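Local coordinates for protein putative pterin-4-alpha-carbinolamine dehydratase (Brucella melitensis, PDB 3JST) that probably catalyses the dehydration of 4a-hydroxytetrahydrobiopterin to dihydrobiopterin, at residues S33-D38 with Y66-V71. Sequence-based numbering, arbitrary orientation.
Sequences SFKFKD and YNRVDV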
ATOM      1  N   SER A  33      -3.144   8.184  -0.194  1.00 11.35           N
ATOM      2  CA  SER A  33      -2.317   9.363  -0.026  1.00 11.56           C
ATOM      3  C   SER A  33      -2.229   9.667   1.461  1.00 11.65           C
ATOM      4  O   SER A  33      -3.242   9.970   2.102  1.00 11.48           O
ATOM      5  CB  SER A  33      -2.920  10.555  -0.769  1.00 11.73           C
ATOM      6  OG  SER A  33      -2.912  10.325  -2.166  1.00 12.12           O
ATOM      7  N   PHE A  34      -1.023   9.546   2.005  1.00 11.77           N
ATOM      8  CA  PHE A  34      -0.762   9.862   3.398  1.00 11.73           C
ATOM      9  C   PHE A  34      -0.326  11.319   3.489  1.00 11.89           C
ATOM     10  O   PHE A  34       0.400  11.812   2.621  1.00 11.40           O
ATOM     11  CB  PHE A  34       0.334   8.958   3.966  1.00 11.71           C
ATOM     12  CG  PHE A  34      -0.037   7.497   4.014  1.00 11.92           C
ATOM     13  CD1 PHE A  34      -0.561   6.938   5.176  1.00 12.33           C
ATOM     14  CD2 PHE A  34       0.145   6.680   2.901  1.00 11.83           C
ATOM     15  CE1 PHE A  34      -0.898   5.587   5.228  1.00 11.69           C
ATOM     16  CE2 PHE A  34      -0.187   5.335   2.940  1.00 11.68           C
ATOM     17  CZ  PHE A  34      -0.709   4.785   4.107  1.00 12.50           C
ATOM     18  N   LYS A  35      -0.782  11.992   4.538  1.00 12.05           N
ATOM     19  CA  LYS A  35      -0.399  13.363   4.828  1.00 12.47           C
ATOM     20  C   LYS A  35       0.110  13.408   6.261  1.00 12.19           C
ATOM     21  O   LYS A  35      -0.638  13.146   7.199  1.00 12.40           O
ATOM     22  CB  LYS A  35      -1.602  14.289   4.662  1.00 12.92           C
ATOM     23  CG  LYS A  35      -1.294  15.774   4.803  1.00 15.13           C
ATOM     24  CD  LYS A  35      -0.659  16.343   3.539  1.00 17.75           C
ATOM     25  CE  LYS A  35      -0.638  17.869   3.559  1.00 19.51           C
ATOM     26  NZ  LYS A  35      -2.013  18.444   3.581  1.00 20.79           N
ATOM     27  N   PHE A  36       1.386  13.731   6.423  1.00 11.77           N
ATOM     28  CA  PHE A  36       2.005  13.821   7.738  1.00 11.47           C
ATOM     29  C   PHE A  36       2.219  15.282   8.110  1.00 11.40           C
ATOM     30  O   PHE A  36       1.958  16.175   7.307  1.00 11.33           O
ATOM     31  CB  PHE A  36       3.318  13.045   7.735  1.00 11.40           C
ATOM     32  CG  PHE A  36       3.147  11.602   7.374  1.00 11.07           C
ATOM     33  CD1 PHE A  36       2.710  10.688   8.323  1.00 10.73           C
ATOM     34  CD2 PHE A  36       3.381  11.161   6.079  1.00 10.78           C
ATOM     35  CE1 PHE A  36       2.540   9.352   7.996  1.00 11.40           C
ATOM     36  CE2 PHE A  36       3.213   9.827   5.744  1.00 10.76           C
ATOM     37  CZ  PHE A  36       2.791   8.920   6.705  1.00 10.82           C
ATOM     38  N   LYS A  37       2.665  15.539   9.332  1.00 11.42           N
ATOM     39  CA  LYS A  37       2.833  16.918   9.776  1.00 11.48           C
ATOM     40  C   LYS A  37       4.074  17.580   9.175  1.00 11.00           C
ATOM     41  O   LYS A  37       4.110  18.802   9.030  1.00 11.17           O
ATOM     42  CB  LYS A  37       2.834  17.021  11.309  1.00 12.00           C
ATOM     43  CG  LYS A  37       4.019  16.387  12.029  1.00 13.64           C
ATOM     44  CD  LYS A  37       4.052  16.851  13.491  1.00 15.49           C
ATOM     45  CE  LYS A  37       4.761  15.855  14.398  1.00 16.73           C
ATOM     46  NZ  LYS A  37       4.035  14.549  14.455  1.00 17.84           N
ATOM     47  N   ASP A  38       5.078  16.782   8.816  1.00 10.40           N
ATOM     48  CA  ASP A  38       6.306  17.309   8.215  1.00  9.85           C
ATOM     49  C   ASP A  38       7.060  16.236   7.427  1.00  9.41           C
ATOM     50  O   ASP A  38       6.625  15.083   7.359  1.00  9.30           O
ATOM     51  CB  ASP A  38       7.208  17.940   9.294  1.00 10.01           C
ATOM     52  CG  ASP A  38       7.513  16.995  10.460  1.00  9.91           C
ATOM     53  OD1 ASP A  38       7.398  15.756  10.328  1.00  9.21           O
ATOM     54  OD2 ASP A  38       7.881  17.510  11.531  1.00 11.23           O
ATOM     55  N   TYR A  66       7.775  16.595   0.462  1.00  7.76           N
ATOM     56  CA  TYR A  66       7.745  17.088   1.840  1.00  8.09           C
ATOM     57  C   TYR A  66       6.931  16.147   2.749  1.00  8.19           C
ATOM     58  O   TYR A  66       7.387  15.042   3.043  1.00  7.67           O
ATOM     59  CB  TYR A  66       7.260  18.552   1.890  1.00  8.39           C
ATOM     60  CG  TYR A  66       7.378  19.193   3.265  1.00  9.39           C
ATOM     61  CD1 TYR A  66       8.614  19.320   3.885  1.00 10.67           C
ATOM     62  CD2 TYR A  66       6.255  19.665   3.941  1.00 10.82           C
ATOM     63  CE1 TYR A  66       8.734  19.886   5.145  1.00 11.49           C
ATOM     64  CE2 TYR A  66       6.366  20.241   5.205  1.00 11.58           C
ATOM     65  CZ  TYR A  66       7.608  20.347   5.800  1.00 11.99           C
ATOM     66  OH  TYR A  66       7.734  20.921   7.046  1.00 13.47           O
ATOM     67  N   ASN A  67       5.723  16.544   3.148  1.00  8.50           N
ATOM     68  CA  ASN A  67       4.946  15.771   4.124  1.00  9.18           C
ATOM     69  C   ASN A  67       3.913  14.818   3.517  1.00  9.55           C
ATOM     70  O   ASN A  67       3.178  14.146   4.253  1.00  9.65           O
ATOM     71  CB  ASN A  67       4.261  16.715   5.116  1.00  9.34           C
ATOM     72  CG  ASN A  67       3.248  17.635   4.453  1.00  9.59           C
ATOM     73  OD1 ASN A  67       3.314  17.894   3.249  1.00  8.99           O
ATOM     74  ND2 ASN A  67       2.310  18.141   5.242  1.00 11.11           N
ATOM     75  N   ARG A  68       3.853  14.759   2.187  1.00  9.99           N
ATOM     76  CA  ARG A  68       2.908  13.885   1.489  1.00 10.40           C
ATOM     77  C   ARG A  68       3.605  12.639   0.986  1.00 10.09           C
ATOM     78  O   ARG A  68       4.676  12.733   0.390  1.00  9.75           O
ATOM     79  CB  ARG A  68       2.280  14.608   0.293  1.00 10.98           C
ATOM     80  CG  ARG A  68       1.367  15.754   0.676  1.00 13.22           C
ATOM     81  CD  ARG A  68       0.769  16.439  -0.546  1.00 16.51           C
ATOM     82  NE  ARG A  68       1.676  17.433  -1.132  1.00 18.32           N
ATOM     83  CZ  ARG A  68       2.235  17.371  -2.344  1.00 19.78           C
ATOM     84  NH1 ARG A  68       2.005  16.352  -3.170  1.00 20.04           N
ATOM     85  NH2 ARG A  68       3.032  18.359  -2.745  1.00 20.41           N
ATOM     86  N   VAL A  69       2.991  11.479   1.217  1.00  9.59           N
ATOM     87  CA  VAL A  69       3.433  10.234   0.596  1.00  9.76           C
ATOM     88  C   VAL A  69       2.246   9.548  -0.080  1.00  9.98           C
ATOM     89  O   VAL A  69       1.282   9.172   0.592  1.00 10.09           O
ATOM     90  CB  VAL A  69       4.065   9.247   1.608  1.00  9.82           C
ATOM     91  CG1 VAL A  69       4.724   8.096   0.861  1.00  9.21           C
ATOM     92  CG2 VAL A  69       5.063   9.956   2.510  1.00  9.17           C
ATOM     93  N   ASP A  70       2.314   9.413  -1.405  1.00  9.93           N
ATOM     94  CA  ASP A  70       1.291   8.713  -2.173  1.00 10.09           C
ATOM     95  C   ASP A  70       1.800   7.323  -2.502  1.00  9.89           C
ATOM     96  O   ASP A  70       2.874   7.182  -3.078  1.00  9.59           O
ATOM     97  CB  ASP A  70       0.982   9.458  -3.475  1.00 10.12           C
ATOM     98  CG  ASP A  70       0.546  10.887  -3.236  1.00 10.75           C
ATOM     99  OD1 ASP A  70      -0.190  11.130  -2.262  1.00 11.21           O
ATOM    100  OD2 ASP A  70       0.956  11.768  -4.018  1.00 11.97           O
ATOM    101  N   VAL A  71       1.018   6.306  -2.146  1.00  9.85           N
ATOM    102  CA  VAL A  71       1.406   4.913  -2.338  1.00  9.76           C
ATOM    103  C   VAL A  71       0.426   4.195  -3.263  1.00  9.88           C
ATOM    104  O   VAL A  71      -0.791   4.311  -3.091  1.00  9.84           O
ATOM    105  CB  VAL A  71       1.447   4.160  -0.990  1.00  9.76           C
ATOM    106  CG1 VAL A  71       1.943   2.730  -1.186  1.00  9.62           C
ATOM    107  CG2 VAL A  71       2.320   4.906   0.016  1.00  9.72           C
TER
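With chi1 at 63°, Asn-67 tucks its side-chain amide between its own backbone N and carbonyl carbon, and this rotation carries ND2 up to the carbonyl of Phe-36; Ser-33, with OG anti to its carbonyl carbon, likewise swings the hydroxyl over to Asp-70. Between these two side-chain links runs an antiparallel strand pair. Its hydrogen-bonded pair is Phe-34 with Val-69, where Phe-34 N gives to Val-69 O at 2.7 Å and Val-69 N returns the bond to Phe-34 O at 3.0 Å.

Past the end of the regular strands the pairing goes on in altered form. Phe-36 N donates to Asn-67 O at 2.8 Å, nearly straight at 171°, but the return bond comes from the side chain: Asn-67 ND2 reaches Phe-36 O at 2.9 Å, more bent. Asn-67 thus ties the two segments together through both its main chain and its side-chain amide. At the other end, Ser-33 OG donates to Asp-70 OD1 at 2.8 Å, arriving from above the carboxylate plane.

On the same face as this serine, Lys-35 and Arg-68 run alongside each other, CD of the lysine 3.6 Å from CG of the arginine, so that aliphatic stems touch while the like charges stay apart. The other face is apolar: the Phe-36 ring presents CE2 to Val-69 CG2 at 3.7 Å, and Phe-34 CE2 lies obliquely against Val-71 CG2. Phe-45 of helix 39-56 meets both phenylalanine rings, while Met-92 of helix 83-96 touches Phe-34 and Val-71. Asp-38, at the N-cap of helix 39-56, also bonds the hydroxyl OG1 of Thr-41 through OD1. One face covered by helices and the other carrying polar side chains is the arrangement of a two-layer alpha-beta sandwich, here built on the central strands of the four-stranded antiparallel sheet of the pterin-4-alpha-carbinolamine dehydratase fold.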